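Local coordinates for protein levoglucosan dehydrogenase (Pseudarthrobacter phenanthrenivorans, PDB 6A3F) that oxidises the anhydrosugar levoglucosan to 3-dehydrolevoglucosan, passing the hydride to NAD(+), and works as a homotetramer, at residues Gly290-Ile295 with Asn309-Asp314. Sequence-based numbering, arbitrary orientation.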
# COMPACT_ATOMS: atom_id res chain seq x y z
N GLY B 290 -8.36 0.33 14.59
CA GLY B 290 -7.54 0.66 13.39
C GLY B 290 -8.38 0.75 12.12
O GLY B 290 -7.88 1.29 11.06
N ARG B 291 -9.63 0.28 12.17
CA ARG B 291 -10.53 0.34 11.02
C ARG B 291 -11.52 1.47 11.30
O ARG B 291 -12.16 1.49 12.35
CB ARG B 291 -11.28 -0.98 10.74
CG ARG B 291 -10.34 -2.15 10.48
CD ARG B 291 -9.42 -1.92 9.30
NE ARG B 291 -8.64 -3.09 8.86
CZ ARG B 291 -7.67 -3.04 7.95
NH1 ARG B 291 -7.23 -1.88 7.47
NH2 ARG B 291 -7.14 -4.19 7.53
N ASN B 292 -11.55 2.46 10.38
CA ASN B 292 -12.34 3.66 10.53
C ASN B 292 -13.64 3.59 9.73
O ASN B 292 -14.70 3.71 10.31
CB ASN B 292 -11.51 4.87 10.10
CG ASN B 292 -10.10 4.77 10.62
OD1 ASN B 292 -9.15 4.41 9.89
ND2 ASN B 292 -9.96 5.06 11.90
N ASN B 293 -13.55 3.49 8.39
CA ASN B 293 -14.67 3.47 7.52
C ASN B 293 -14.34 2.49 6.39
O ASN B 293 -14.36 2.83 5.22
CB ASN B 293 -15.08 4.85 7.03
CG ASN B 293 -16.54 4.91 6.64
OD1 ASN B 293 -17.41 4.45 7.38
ND2 ASN B 293 -16.85 5.48 5.47
N TYR B 294 -13.90 1.33 6.83
CA TYR B 294 -13.26 0.33 5.99
C TYR B 294 -14.32 -0.53 5.31
O TYR B 294 -14.58 -1.67 5.74
CB TYR B 294 -12.29 -0.48 6.84
CG TYR B 294 -11.32 -1.37 6.11
CD1 TYR B 294 -10.31 -0.86 5.29
CD2 TYR B 294 -11.38 -2.75 6.27
CE1 TYR B 294 -9.42 -1.69 4.65
CE2 TYR B 294 -10.48 -3.60 5.65
CZ TYR B 294 -9.49 -3.06 4.84
OH TYR B 294 -8.65 -3.95 4.24
N ILE B 295 -14.88 0.03 4.25
CA ILE B 295 -15.83 -0.66 3.39
C ILE B 295 -15.04 -1.31 2.26
O ILE B 295 -14.34 -0.60 1.51
CB ILE B 295 -16.88 0.27 2.80
CG1 ILE B 295 -17.36 1.31 3.81
CG2 ILE B 295 -18.01 -0.57 2.19
CD1 ILE B 295 -18.29 2.33 3.23
N ASN B 309 -11.55 -0.51 -1.54
CA ASN B 309 -11.36 -0.04 -0.15
C ASN B 309 -11.79 1.43 -0.08
O ASN B 309 -11.10 2.32 -0.60
CB ASN B 309 -9.93 -0.23 0.33
CG ASN B 309 -9.58 0.49 1.62
OD1 ASN B 309 -10.48 0.87 2.37
ND2 ASN B 309 -8.28 0.57 1.94
N TYR B 310 -12.94 1.69 0.56
CA TYR B 310 -13.47 3.03 0.67
C TYR B 310 -12.53 3.98 1.44
O TYR B 310 -12.57 5.18 1.23
CB TYR B 310 -14.87 3.06 1.31
CG TYR B 310 -15.44 4.45 1.30
CD1 TYR B 310 -16.13 4.93 0.21
CD2 TYR B 310 -15.26 5.31 2.38
CE1 TYR B 310 -16.60 6.23 0.15
CE2 TYR B 310 -15.64 6.63 2.31
CZ TYR B 310 -16.35 7.08 1.22
OH TYR B 310 -16.80 8.35 1.18
N GLU B 311 -11.69 3.49 2.34
CA GLU B 311 -10.73 4.40 2.99
C GLU B 311 -9.76 5.01 1.95
O GLU B 311 -9.11 6.06 2.24
CB GLU B 311 -9.94 3.69 4.09
CG GLU B 311 -10.86 3.26 5.24
CD GLU B 311 -10.18 2.81 6.53
OE1 GLU B 311 -9.08 2.26 6.45
OE2 GLU B 311 -10.77 3.07 7.65
N ARG B 312 -9.63 4.34 0.80
CA ARG B 312 -8.90 4.83 -0.38
C ARG B 312 -9.85 4.87 -1.60
O ARG B 312 -9.62 4.22 -2.66
CB ARG B 312 -7.70 3.93 -0.61
CG ARG B 312 -6.58 4.07 0.40
CD ARG B 312 -5.51 3.02 0.21
NE ARG B 312 -4.48 3.26 1.23
CZ ARG B 312 -3.46 2.44 1.44
NH1 ARG B 312 -3.47 1.24 0.87
NH2 ARG B 312 -2.45 2.80 2.22
N ARG B 313 -10.91 5.62 -1.45
CA ARG B 313 -12.07 5.50 -2.36
C ARG B 313 -11.78 5.96 -3.80
O ARG B 313 -12.53 5.56 -4.69
CB ARG B 313 -13.27 6.32 -1.85
CG ARG B 313 -13.13 7.82 -1.91
CD ARG B 313 -13.97 8.52 -0.88
NE ARG B 313 -13.42 8.23 0.43
CZ ARG B 313 -12.25 8.70 0.85
NH1 ARG B 313 -11.77 9.82 0.34
NH2 ARG B 313 -11.63 8.08 1.86
N ASP B 314 -10.74 6.75 -4.01
CA ASP B 314 -10.37 7.15 -5.36
C ASP B 314 -9.86 6.02 -6.24
O ASP B 314 -9.77 6.20 -7.47
CB ASP B 314 -9.29 8.24 -5.34
CG ASP B 314 -9.78 9.55 -4.71
OD1 ASP B 314 -10.49 10.30 -5.40
OD2 ASP B 314 -9.42 9.82 -3.53
O HOH W 1 -7.72 0.94 8.34
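At the open end of a beta hairpin in the substrate-binding domain, beside the levoglucosan site, the carboxylate of Glu311 grips the loop that leads into strand 294-301. Glu311 OE2 accepts hydrogen bonds from two successive backbone amides, Asn292 N at 2.9 Å, nearly in line with the C-O bond, and Asn293 N at 2.9 Å, a straighter bond (165°) on the anti side. Glu311 OE1 takes a hydrogen bond from a water that also donates to Gly290 O and accepts from Arg291 NH1. Glu311 OE1 itself lies 3.5 Å from Tyr294 CD1. The carboxylate is thus fixed at both oxygens. With CG anti to the backbone N (chi1 167°), the amide of Asn309 is placed beside Tyr294 CD1 and CE1, Asn309 OD1 lying 3.4 Å from Tyr294 CD1, and the same OD1 closes an Asx turn by accepting from Glu311 N. Where the hairpin strands part, Tyr310 N donates a hydrogen bond to Ile295 O at 2.8 Å, while the side chains lie alongside each other with Ile295 CB 3.7 Å from Tyr310 CB. Asn293 ND2 approaches Tyr310 CD2 with the amide perpendicular to the ring, and hydrogen-bonds Tyr153 OH, a levoglucosan-binding residue; Asn293 OD1 is held by Tyr181. Tyr310 OH reaches Leu351 O of a second subunit, and Arg291 bridges to Glu298 of a third. Strand 174-182 flanks strand 294-301 on one side of the large mixed sheet, and strand 304-309 on the other.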